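Local coordinates for 2S Albumin protein (PDB 6IX1), which is a hemopexin-fold seed protein that probably serves in nitrogen storage and may bind small ligands, as relatives do, at residues Phe122-Thr125 with Val130-Phe133; Ala189-Ile194 with Asp214-Leu219; Asn154-Asp157 with Leu162-Thr165; Glu15-Glu20 with Ile84-Gly89. One frame throughout, in Å; residues are numbered along the deposited sequence.

Interaction 1: residues Phe122-Thr125 with Val130-Phe133; sequences FRST and VYLF. With SO4 (sulfate ion), chain E.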
loop_
_atom_site.group_PDB
_atom_site.type_symbol
_atom_site.label_atom_id
_atom_site.label_comp_id
_atom_site.label_asym_id
_atom_site.label_seq_id
_atom_site.Cartn_x
_atom_site.Cartn_y
_atom_site.Cartn_z
ATOM N N PHE A 122 4.631 0.195 -2.010
ATOM C CA PHE A 122 4.966 -0.875 -1.064
ATOM C C PHE A 122 6.405 -0.744 -0.694
ATOM O O PHE A 122 7.187 -0.176 -1.486
ATOM C CB PHE A 122 4.640 -2.283 -1.549
ATOM C CG PHE A 122 5.416 -2.853 -2.698
ATOM C CD1 PHE A 122 6.603 -3.477 -2.523
ATOM C CD2 PHE A 122 4.940 -2.754 -3.998
ATOM C CE1 PHE A 122 7.254 -4.043 -3.589
ATOM C CE2 PHE A 122 5.540 -3.350 -5.075
ATOM C CZ PHE A 122 6.745 -3.939 -4.846
ATOM N N ARG A 123 6.770 -1.233 0.465
ATOM C CA ARG A 123 8.123 -1.148 1.000
ATOM C C ARG A 123 9.062 -2.147 0.362
ATOM O O ARG A 123 8.774 -3.344 0.291
ATOM C CB ARG A 123 7.996 -1.382 2.501
ATOM C CG ARG A 123 9.293 -1.273 3.314
ATOM C CD ARG A 123 9.851 0.102 3.367
ATOM N NE ARG A 123 10.864 0.239 4.365
ATOM C CZ ARG A 123 12.184 0.009 4.226
ATOM N NH1 ARG A 123 12.680 -0.250 3.018
ATOM N NH2 ARG A 123 13.033 0.166 5.203
ATOM N N SER A 124 10.181 -1.639 -0.130
ATOM C CA SER A 124 11.179 -2.484 -0.777
ATOM C C SER A 124 12.024 -3.171 0.279
ATOM O O SER A 124 12.171 -2.731 1.440
ATOM C CB SER A 124 12.043 -1.644 -1.701
ATOM O OG SER A 124 13.012 -2.419 -2.391
ATOM N N THR A 125 12.734 -4.216 -0.076
ATOM C CA THR A 125 13.824 -4.726 0.709
ATOM C C THR A 125 15.105 -3.897 0.491
ATOM O O THR A 125 16.007 -4.131 1.256
ATOM C CB THR A 125 14.121 -6.168 0.294
ATOM O OG1 THR A 125 14.353 -6.183 -1.108
ATOM C CG2 THR A 125 13.007 -7.154 0.636
ATOM N N VAL A 130 10.879 2.676 -1.170
ATOM C CA VAL A 130 9.443 2.444 -1.323
ATOM C C VAL A 130 9.093 2.601 -2.783
ATOM O O VAL A 130 9.454 3.638 -3.418
ATOM C CB VAL A 130 8.652 3.439 -0.494
ATOM C CG1 VAL A 130 7.180 3.265 -0.716
ATOM C CG2 VAL A 130 8.995 3.338 0.977
ATOM N N TYR A 131 8.424 1.626 -3.364
ATOM C CA TYR A 131 7.882 1.682 -4.730
ATOM C C TYR A 131 6.641 2.531 -4.719
ATOM O O TYR A 131 5.779 2.354 -3.877
ATOM C CB TYR A 131 7.551 0.318 -5.278
ATOM C CG TYR A 131 8.784 -0.521 -5.486
ATOM C CD1 TYR A 131 9.481 -0.509 -6.666
ATOM C CD2 TYR A 131 9.225 -1.435 -4.550
ATOM C CE1 TYR A 131 10.633 -1.209 -6.889
ATOM C CE2 TYR A 131 10.371 -2.170 -4.790
ATOM C CZ TYR A 131 11.080 -2.090 -5.952
ATOM O OH TYR A 131 12.118 -2.917 -6.171
ATOM N N LEU A 132 6.525 3.465 -5.654
ATOM C CA LEU A 132 5.390 4.355 -5.901
ATOM C C LEU A 132 4.820 4.090 -7.312
ATOM O O LEU A 132 5.610 4.080 -8.256
ATOM C CB LEU A 132 5.792 5.835 -5.762
ATOM C CG LEU A 132 6.485 6.243 -4.464
ATOM C CD1 LEU A 132 6.780 7.693 -4.555
ATOM C CD2 LEU A 132 5.661 6.020 -3.203
ATOM N N PHE A 133 3.495 3.959 -7.406
ATOM C CA PHE A 133 2.851 3.626 -8.671
ATOM C C PHE A 133 1.810 4.685 -8.976
ATOM O O PHE A 133 1.066 5.090 -8.072
ATOM C CB PHE A 133 2.136 2.278 -8.593
ATOM C CG PHE A 133 3.105 1.161 -8.348
ATOM C CD1 PHE A 133 3.762 0.594 -9.426
ATOM C CD2 PHE A 133 3.419 0.680 -7.055
ATOM C CE1 PHE A 133 4.725 -0.400 -9.252
ATOM C CE2 PHE A 133 4.354 -0.321 -6.899
ATOM C CZ PHE A 133 4.963 -0.896 -7.982
HETATM S S SO4 E . 13.556 -1.871 -9.174
HETATM O O1 SO4 E . 14.108 -1.512 -7.809
HETATM O O2 SO4 E . 12.779 -3.020 -8.703
HETATM O O3 SO4 E . 14.696 -2.190 -9.865
HETATM O O4 SO4 E . 12.858 -0.725 -9.613
#
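Phe122 and Tyr131 pair through both backbone and rings. Their main chains form an antiparallel hydrogen-bonded pair, Tyr131 N giving to Phe122 O at 2.9 Å and Phe122 N to Tyr131 O at 3.1 Å; Arg123 and Val130 follow as the non-hydrogen-bonded pair. Phe122 CG stands between its own backbone N and carbonyl carbon (chi1 68°), which swings the ring across to the Tyr131 side chain. Tyr131 CD2 sits over one face of that ring, toward the rim, 3.4 Å from Phe122 CE1, while the planes are inclined at 33°. Tyr131 CB also lies over this ring, a CH-pi contact. Phe133 meets Phe122 rim to rim, its CE2 3.7 Å from Phe122 CE2. Ser124 CB touches Tyr131 CE2 at 3.6 Å, and its OG is hydrogen-bonded to Lys126 N, two residues on. Beyond the ring, Tyr131 OH reaches a sulfate, probably from the crystallisation liquor, with O2 at 2.6 Å and O1 at 2.9 Å. Tyr138, Arg140 and Gly199 also hold this ion. Replacing Tyr131 with alanine would probably leave one face of Phe122 without its neighbour and the sulfate without one of its hydroxyl partners. On the Val130 side of the sheet, Arg123 CD brushes Val130 CG2, and its guanidinium group is bonded to Gly127 O. An aromatic cluster thus covers one side of a beta hairpin in a blade of the hemopexin-type propeller.

Interaction 2: residues Ala189-Ile194 with Asp214-Leu219; sequences AQYVRI and DGWPCL. With SO4 (sulfate ion), chain D.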
loop_
_atom_site.group_PDB
_atom_site.type_symbol
_atom_site.label_atom_id
_atom_site.label_comp_id
_atom_site.label_asym_id
_atom_site.label_seq_id
_atom_site.Cartn_x
_atom_site.Cartn_y
_atom_site.Cartn_z
ATOM N N ALA A 189 -10.724 -6.246 -8.735
ATOM C CA ALA A 189 -11.187 -7.485 -8.069
ATOM C C ALA A 189 -10.075 -8.528 -7.863
ATOM O O ALA A 189 -10.318 -9.547 -7.176
ATOM C CB ALA A 189 -12.274 -8.064 -8.950
ATOM N N GLN A 190 -8.895 -8.288 -8.406
ATOM C CA GLN A 190 -7.850 -9.328 -8.586
ATOM C C GLN A 190 -6.590 -8.925 -7.811
ATOM O O GLN A 190 -6.354 -7.762 -7.452
ATOM C CB GLN A 190 -7.420 -9.457 -10.061
ATOM C CG GLN A 190 -8.375 -10.037 -11.059
ATOM C CD GLN A 190 -7.781 -9.919 -12.438
ATOM O OE1 GLN A 190 -7.171 -8.884 -12.836
ATOM N NE2 GLN A 190 -8.019 -10.979 -13.153
ATOM N N TYR A 191 -5.789 -9.925 -7.598
ATOM C CA TYR A 191 -4.466 -9.725 -7.012
ATOM C C TYR A 191 -3.454 -10.729 -7.534
ATOM O O TYR A 191 -3.813 -11.737 -8.135
ATOM C CB TYR A 191 -4.474 -9.795 -5.480
ATOM C CG TYR A 191 -4.410 -11.163 -4.832
ATOM C CD1 TYR A 191 -5.427 -12.066 -4.985
ATOM C CD2 TYR A 191 -3.265 -11.567 -4.213
ATOM C CE1 TYR A 191 -5.363 -13.320 -4.399
ATOM C CE2 TYR A 191 -3.162 -12.791 -3.578
ATOM C CZ TYR A 191 -4.245 -13.646 -3.672
ATOM O OH TYR A 191 -4.301 -14.864 -3.046
ATOM N N VAL A 192 -2.214 -10.451 -7.274
ATOM C CA VAL A 192 -1.125 -11.397 -7.472
ATOM C C VAL A 192 -0.055 -11.208 -6.406
ATOM O O VAL A 192 0.084 -10.128 -5.865
ATOM C CB VAL A 192 -0.513 -11.243 -8.880
ATOM C CG1 VAL A 192 0.276 -9.950 -9.031
ATOM C CG2 VAL A 192 0.271 -12.464 -9.308
ATOM N N ARG A 193 0.639 -12.318 -6.149
ATOM C CA ARG A 193 1.755 -12.310 -5.235
ATOM C C ARG A 193 3.007 -12.404 -6.088
ATOM O O ARG A 193 3.085 -13.250 -6.967
ATOM C CB ARG A 193 1.661 -13.439 -4.245
ATOM C CG ARG A 193 2.842 -13.520 -3.287
ATOM C CD ARG A 193 2.601 -14.393 -2.108
ATOM N NE ARG A 193 2.245 -15.742 -2.492
ATOM C CZ ARG A 193 2.620 -16.891 -1.886
ATOM N NH1 ARG A 193 3.590 -16.895 -0.982
ATOM N NH2 ARG A 193 2.031 -18.035 -2.214
ATOM N N ILE A 194 3.962 -11.510 -5.789
ATOM C CA ILE A 194 5.241 -11.521 -6.517
ATOM C C ILE A 194 6.368 -11.711 -5.507
ATOM O O ILE A 194 6.280 -11.352 -4.379
ATOM C CB ILE A 194 5.425 -10.228 -7.352
ATOM C CG1 ILE A 194 5.612 -9.007 -6.461
ATOM C CG2 ILE A 194 4.309 -10.095 -8.366
ATOM C CD1 ILE A 194 6.077 -7.790 -7.291
ATOM N N ASP A 214 -10.925 -15.201 -3.725
ATOM C CA ASP A 214 -10.479 -16.589 -3.777
ATOM C C ASP A 214 -9.269 -16.855 -2.895
ATOM O O ASP A 214 -9.144 -17.914 -2.286
ATOM C CB ASP A 214 -10.248 -17.017 -5.219
ATOM C CG ASP A 214 -11.587 -17.018 -6.010
ATOM O OD1 ASP A 214 -12.648 -17.163 -5.426
ATOM O OD2 ASP A 214 -11.589 -16.825 -7.191
ATOM N N GLY A 215 -8.349 -15.903 -2.859
ATOM C CA GLY A 215 -7.122 -16.062 -2.046
ATOM C C GLY A 215 -7.262 -15.600 -0.599
ATOM O O GLY A 215 -6.551 -16.063 0.266
ATOM N N TRP A 216 -8.219 -14.699 -0.398
ATOM C CA TRP A 216 -8.477 -14.019 0.905
ATOM C C TRP A 216 -9.949 -14.145 1.279
ATOM O O TRP A 216 -10.688 -13.177 1.365
ATOM C CB TRP A 216 -8.097 -12.545 0.776
ATOM C CG TRP A 216 -6.620 -12.360 0.543
ATOM C CD1 TRP A 216 -5.951 -12.475 -0.657
ATOM C CD2 TRP A 216 -5.643 -11.904 1.477
ATOM N NE1 TRP A 216 -4.624 -12.201 -0.492
ATOM C CE2 TRP A 216 -4.398 -11.829 0.804
ATOM C CE3 TRP A 216 -5.712 -11.471 2.798
ATOM C CZ2 TRP A 216 -3.248 -11.395 1.422
ATOM C CZ3 TRP A 216 -4.567 -11.097 3.426
ATOM C CH2 TRP A 216 -3.354 -11.042 2.760
ATOM N N PRO A 217 -10.466 -15.391 1.412
ATOM C CA PRO A 217 -11.884 -15.543 1.640
ATOM C C PRO A 217 -12.447 -14.921 2.924
ATOM O O PRO A 217 -13.642 -14.706 3.031
ATOM C CB PRO A 217 -12.129 -17.032 1.575
ATOM C CG PRO A 217 -10.765 -17.626 1.902
ATOM C CD PRO A 217 -9.758 -16.667 1.277
ATOM N N CYS A 218 -11.559 -14.566 3.839
ATOM C CA CYS A 218 -12.027 -13.935 5.088
ATOM C C CYS A 218 -12.631 -12.560 4.799
ATOM O O CYS A 218 -13.304 -12.025 5.676
ATOM C CB CYS A 218 -10.956 -13.861 6.196
ATOM S SG CYS A 218 -9.647 -12.617 5.855
ATOM N N LEU A 219 -12.391 -12.018 3.600
ATOM C CA LEU A 219 -12.921 -10.715 3.200
ATOM C C LEU A 219 -14.264 -10.809 2.482
ATOM O O LEU A 219 -14.764 -9.760 2.127
ATOM C CB LEU A 219 -11.919 -10.001 2.326
ATOM C CG LEU A 219 -10.547 -9.753 2.978
ATOM C CD1 LEU A 219 -9.682 -9.055 1.964
ATOM C CD2 LEU A 219 -10.633 -8.988 4.312
HETATM S S SO4 D . -1.490 -15.885 -1.135
HETATM O O1 SO4 D . -1.929 -17.225 -0.962
HETATM O O2 SO4 D . -0.358 -15.722 -0.288
HETATM O O3 SO4 D . -2.462 -15.002 -0.740
HETATM O O4 SO4 D . -1.143 -15.576 -2.493
#
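Trp216 turns the edge of its indole toward one face of the Tyr191 ring, an edge-to-face pair with planes at 76°. Trp216 NE1 lies over that face, displaced toward the rim, 3.5 Å from Tyr191 CE2. A sulfate oxygen, O4, lies at the edge of the Tyr191 ring near its plane, and O2 of the same ion lies over one face of the Arg193 guanidinium. In this four-bladed hemopexin-type propeller the pair joins strand 190-195 to the end of helix 212-215, where Trp216 is the first residue to leave helical geometry. Tyr191 CG stands between its backbone N and carbonyl carbon (chi1 83°), a setting that sends the phenol toward Gly215. There the hydroxyl passes 3.2 Å from Gly215 CA, so close that a CB on this residue would collide with it. Trp216 also makes edge-to-face contacts with Phe18 and Tyr184. Exchanging Tyr191 for leucine would probably cost the indole edge its aromatic face and the sulfate a hydroxyl donor. Arg193 has a salt bridge to Glu182. The sulfate, probably from the crystallisation liquor, is also bound by Tyr184 OH and Gly32 N, and Tyr191 OH donates to its O3 at 3.0 Å.

Interaction 3: residues Asn154-Asp157 with Leu162-Thr165; sequences NITD and LKGT
Thr156 CG2 presses against Lys163 CG at 3.5 Å, a tighter carbon contact than usual, where a weakly bonded helical turn meets a type II beta turn running from Leu162 to Thr165. Both lie ahead of strand 173-176 in the hemopexin-type propeller. The two side chains cross at about a right angle. Lys163 stays extended beyond CG, which carries its CE past Thr156 CB at 3.8 Å. Deeper in, Ile155 CG2 meets Leu162 CD1 at 3.9 Å; Ile155 CG2 is set anti to its backbone N (chi1, defined to CG1, -69°), on the side of the turn. Leu162 packs on Phe167 as well, and Thr156 on Glu168.

The next shell braces both backbones. Asp157 N bonds to Asn154 O, and Asp157 OD2 takes the Asn154 N-H from above the carboxylate plane at 2.9 Å, bracing this weakly bonded turn. Asn154 OD1 is held by Lys137 NZ. In the turn, Gly164 has a positive phi, at which a side chain would jam against the preceding carbonyl, and its N bonds to Glu168 OE1. Leu162 O is gripped twice: by Thr165 N at 3.1 Å and by Thr165 OG1, which lies in the carbonyl plane on a lone pair, at 2.8 Å.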
loop_
_atom_site.group_PDB
_atom_site.type_symbol
_atom_site.label_atom_id
_atom_site.label_comp_id
_atom_site.label_asym_id
_atom_site.label_seq_id
_atom_site.Cartn_x
_atom_site.Cartn_y
_atom_site.Cartn_z
ATOM N N ASN A 154 8.022 3.015 -16.947
ATOM C CA ASN A 154 6.828 2.177 -16.988
ATOM C C ASN A 154 7.022 1.091 -15.917
ATOM O O ASN A 154 8.121 0.588 -15.717
ATOM C CB ASN A 154 6.624 1.602 -18.381
ATOM C CG ASN A 154 6.124 2.603 -19.383
ATOM O OD1 ASN A 154 5.963 3.766 -19.125
ATOM N ND2 ASN A 154 5.850 2.141 -20.561
ATOM N N ILE A 155 5.873 0.666 -15.399
ATOM C CA ILE A 155 5.881 -0.507 -14.475
ATOM C C ILE A 155 6.658 -1.669 -15.071
ATOM O O ILE A 155 7.475 -2.328 -14.372
ATOM C CB ILE A 155 4.446 -0.901 -14.160
ATOM C CG1 ILE A 155 3.795 0.172 -13.289
ATOM C CG2 ILE A 155 4.389 -2.299 -13.535
ATOM C CD1 ILE A 155 2.320 0.031 -12.995
ATOM N N THR A 156 6.479 -1.950 -16.368
ATOM C CA THR A 156 7.108 -3.125 -16.940
ATOM C C THR A 156 8.584 -2.907 -17.260
ATOM O O THR A 156 9.230 -3.852 -17.687
ATOM C CB THR A 156 6.332 -3.619 -18.141
ATOM O OG1 THR A 156 6.211 -2.562 -19.083
ATOM C CG2 THR A 156 4.995 -4.188 -17.761
ATOM N N ASP A 157 9.070 -1.660 -17.174
ATOM C CA ASP A 157 10.557 -1.509 -17.224
ATOM C C ASP A 157 11.213 -2.096 -15.984
ATOM O O ASP A 157 12.305 -2.617 -16.065
ATOM C CB ASP A 157 10.965 -0.043 -17.308
ATOM C CG ASP A 157 10.502 0.611 -18.638
ATOM O OD1 ASP A 157 10.606 -0.095 -19.637
ATOM O OD2 ASP A 157 10.135 1.791 -18.596
ATOM N N LEU A 162 5.264 -8.696 -15.234
ATOM C CA LEU A 162 3.844 -8.289 -15.239
ATOM C C LEU A 162 3.319 -7.936 -16.641
ATOM O O LEU A 162 2.146 -7.697 -16.786
ATOM C CB LEU A 162 3.659 -7.044 -14.358
ATOM C CG LEU A 162 4.009 -7.252 -12.899
ATOM C CD1 LEU A 162 3.813 -5.931 -12.153
ATOM C CD2 LEU A 162 3.116 -8.302 -12.265
ATOM N N LYS A 163 4.190 -7.997 -17.640
ATOM C CA LYS A 163 3.725 -7.822 -19.026
ATOM C C LYS A 163 2.665 -8.872 -19.331
ATOM O O LYS A 163 2.792 -10.053 -19.055
ATOM C CB LYS A 163 4.871 -7.941 -20.019
ATOM C CG LYS A 163 5.813 -6.746 -19.947
ATOM C CD LYS A 163 7.033 -6.884 -20.861
ATOM C CE LYS A 163 7.921 -5.688 -20.914
ATOM N NZ LYS A 163 8.778 -5.696 -22.057
ATOM N N GLY A 164 1.589 -8.422 -19.997
ATOM C CA GLY A 164 0.484 -9.265 -20.379
ATOM C C GLY A 164 -0.527 -9.470 -19.293
ATOM O O GLY A 164 -1.385 -10.367 -19.385
ATOM N N THR A 165 -0.360 -8.823 -18.143
ATOM C CA THR A 165 -1.294 -8.846 -17.018
ATOM C C THR A 165 -1.871 -7.451 -16.869
ATOM O O THR A 165 -1.199 -6.482 -17.268
ATOM C CB THR A 165 -0.695 -9.311 -15.693
ATOM O OG1 THR A 165 0.045 -8.245 -15.076
ATOM C CG2 THR A 165 0.116 -10.590 -15.848
#

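Interaction 4: residues Glu15-Glu20 with Ile84-Gly89; sequences EVYFFE and IDYAPG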
loop_
_atom_site.group_PDB
_atom_site.type_symbol
_atom_site.label_atom_id
_atom_site.label_comp_id
_atom_site.label_asym_id
_atom_site.label_seq_id
_atom_site.Cartn_x
_atom_site.Cartn_y
_atom_site.Cartn_z
ATOM N N GLU A 15 0.609 -9.223 10.154
ATOM C CA GLU A 15 -0.575 -8.357 10.150
ATOM C C GLU A 15 -0.482 -7.342 8.988
ATOM O O GLU A 15 0.591 -6.753 8.757
ATOM C CB GLU A 15 -0.759 -7.638 11.491
ATOM C CG GLU A 15 -0.974 -8.608 12.599
ATOM C CD GLU A 15 -1.301 -8.006 13.961
ATOM O OE1 GLU A 15 -1.885 -6.917 14.005
ATOM O OE2 GLU A 15 -1.070 -8.748 14.956
ATOM N N VAL A 16 -1.635 -7.115 8.371
ATOM C CA VAL A 16 -1.772 -6.163 7.261
ATOM C C VAL A 16 -3.024 -5.309 7.542
ATOM O O VAL A 16 -4.024 -5.779 8.107
ATOM C CB VAL A 16 -1.847 -6.847 5.876
ATOM C CG1 VAL A 16 -3.045 -7.827 5.755
ATOM C CG2 VAL A 16 -1.931 -5.815 4.755
ATOM N N TYR A 17 -2.905 -4.031 7.201
ATOM C CA TYR A 17 -4.043 -3.119 7.200
ATOM C C TYR A 17 -4.536 -2.914 5.769
ATOM O O TYR A 17 -3.725 -2.615 4.888
ATOM C CB TYR A 17 -3.638 -1.766 7.790
ATOM C CG TYR A 17 -3.313 -1.767 9.264
ATOM C CD1 TYR A 17 -2.045 -2.068 9.666
ATOM C CD2 TYR A 17 -4.258 -1.528 10.257
ATOM C CE1 TYR A 17 -1.674 -2.115 10.994
ATOM C CE2 TYR A 17 -3.891 -1.544 11.599
ATOM C CZ TYR A 17 -2.592 -1.885 11.978
ATOM O OH TYR A 17 -2.171 -1.963 13.280
ATOM N N PHE A 18 -5.815 -3.103 5.553
ATOM C CA PHE A 18 -6.479 -2.869 4.274
ATOM C C PHE A 18 -7.488 -1.754 4.426
ATOM O O PHE A 18 -8.332 -1.846 5.314
ATOM C CB PHE A 18 -7.222 -4.088 3.736
ATOM C CG PHE A 18 -6.391 -5.282 3.361
ATOM C CD1 PHE A 18 -5.338 -5.164 2.538
ATOM C CD2 PHE A 18 -6.709 -6.553 3.775
ATOM C CE1 PHE A 18 -4.603 -6.252 2.138
ATOM C CE2 PHE A 18 -6.029 -7.654 3.335
ATOM C CZ PHE A 18 -4.950 -7.503 2.513
ATOM N N PHE A 19 -7.391 -0.765 3.531
ATOM C CA PHE A 19 -8.344 0.367 3.506
ATOM C C PHE A 19 -9.288 0.245 2.322
ATOM O O PHE A 19 -8.864 -0.079 1.194
ATOM C CB PHE A 19 -7.563 1.702 3.440
ATOM C CG PHE A 19 -6.694 1.834 4.655
ATOM C CD1 PHE A 19 -7.186 2.345 5.827
ATOM C CD2 PHE A 19 -5.419 1.370 4.627
ATOM C CE1 PHE A 19 -6.405 2.365 6.973
ATOM C CE2 PHE A 19 -4.640 1.402 5.776
ATOM C CZ PHE A 19 -5.145 1.896 6.935
ATOM N N GLU A 20 -10.576 0.451 2.598
ATOM C CA GLU A 20 -11.681 0.335 1.637
ATOM C C GLU A 20 -12.577 1.538 1.900
ATOM O O GLU A 20 -13.296 1.578 2.901
ATOM C CB GLU A 20 -12.390 -0.993 1.800
ATOM C CG GLU A 20 -11.414 -2.140 1.888
ATOM C CD GLU A 20 -11.708 -3.121 3.021
ATOM O OE1 GLU A 20 -12.046 -3.984 2.596
ATOM O OE2 GLU A 20 -11.633 -2.872 4.309
ATOM N N ILE A 84 2.307 9.001 9.921
ATOM C CA ILE A 84 1.602 8.615 11.165
ATOM C C ILE A 84 2.471 7.576 11.878
ATOM O O ILE A 84 3.227 6.767 11.312
ATOM C CB ILE A 84 0.161 8.154 10.887
ATOM C CG1 ILE A 84 0.102 6.774 10.229
ATOM C CG2 ILE A 84 -0.520 9.189 10.068
ATOM C CD1 ILE A 84 -1.275 6.184 10.137
ATOM N N ASP A 85 2.214 7.507 13.175
ATOM C CA ASP A 85 2.536 6.319 14.020
ATOM C C ASP A 85 1.207 5.615 14.313
ATOM O O ASP A 85 0.319 6.264 14.846
ATOM C CB ASP A 85 3.314 6.714 15.290
ATOM C CG ASP A 85 3.840 5.478 16.032
ATOM O OD1 ASP A 85 3.086 4.541 16.230
ATOM O OD2 ASP A 85 5.136 5.412 16.210
ATOM N N TYR A 86 1.001 4.405 13.813
ATOM C CA TYR A 86 -0.270 3.663 13.969
ATOM C C TYR A 86 -0.271 2.848 15.285
ATOM O O TYR A 86 -1.322 2.213 15.580
ATOM C CB TYR A 86 -0.624 2.856 12.720
ATOM C CG TYR A 86 0.447 1.911 12.276
ATOM C CD1 TYR A 86 0.458 0.621 12.777
ATOM C CD2 TYR A 86 1.424 2.264 11.357
ATOM C CE1 TYR A 86 1.462 -0.256 12.424
ATOM C CE2 TYR A 86 2.435 1.407 11.008
ATOM C CZ TYR A 86 2.448 0.146 11.539
ATOM O OH TYR A 86 3.424 -0.731 11.211
ATOM N N ALA A 87 0.816 2.819 16.059
ATOM C CA ALA A 87 0.806 2.396 17.496
ATOM C C ALA A 87 -0.002 1.138 17.751
ATOM O O ALA A 87 -0.965 1.153 18.526
ATOM C CB ALA A 87 0.405 3.591 18.375
ATOM N N PRO A 88 0.353 -0.014 17.191
ATOM C CA PRO A 88 -0.452 -1.213 17.358
ATOM C C PRO A 88 -0.599 -1.631 18.812
ATOM O O PRO A 88 0.307 -1.449 19.639
ATOM C CB PRO A 88 0.271 -2.306 16.597
ATOM C CG PRO A 88 1.315 -1.639 15.846
ATOM C CD PRO A 88 1.483 -0.253 16.367
ATOM N N GLY A 89 -1.802 -2.049 19.115
ATOM C CA GLY A 89 -2.102 -2.581 20.466
ATOM C C GLY A 89 -2.399 -1.475 21.453
ATOM O O GLY A 89 -2.582 -1.773 22.589
#
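Tyr17, from strand 15-20, and Tyr86, from the loop just after strand 80-85, bring two blades of the four-bladed hemopexin-type propeller together. The backbones stay well apart, with even the nearest CA atoms, those of Tyr17 and Tyr86, 10.3 Å from each other, and long side chains span the gap.

The aromatic contact is oblique: the ring centroids lie 5.4 Å apart and the planes meet at 65°. Tyr17 CE1 comes 3.9 Å from Tyr86 CD1, and the hydroxyl end, Tyr17 OH, approaches the same carbon, Tyr86 CD1, at 3.7 Å. Tyr17 CG is anti to its carbonyl carbon (chi1 -68°), whereas Tyr86 CG stands between its backbone N and carbonyl carbon (chi1 55°); the two settings aim the rings at one another. Phe8 completes the aromatic group, stacking on Tyr17 and meeting Tyr86 at an inclined angle. Pro88 adds a looser van der Waals contact, its CB 4.1 Å from Tyr17 OH, and the proline also packs on Ser11 and Ser71.

Polar interactions act within each side of the contact or reach past it. Tyr86 OH is bonded to Ser11 N, which anchors the far end of that ring to the first blade, and Glu15 makes a salt bridge with Arg26. The loop that carries Tyr86 and Pro88 is shaped by an Asx turn, in which Asp85 OD1 accepts the backbone N-H of Ala87 at 2.9 Å, the donor nearly in line with the CG-OD1 bond, beyond the oxygen.

Overall arrangement
From the N terminus, interaction 4 comes first, closing the longest loop by joining strand 15-20 to the loop after strand 80-85 across two blades. Interaction 1 is a local hairpin closure in the third blade, and interaction 3 then closes a short loop where that blade leads into the fourth. Interaction 2 ties strand 190-195, of the fourth blade, to the end of helix 212-215. All four run in series, none nesting or crossing. Phe133 of interaction 1 packs on Ile155 of interaction 3. Trp216 and Leu219 of interaction 2 pack on Phe18 of interaction 4, joining the last blade to the first and so closing the ring. Interactions 3 and 4 lie on opposite sides of the chain's centre.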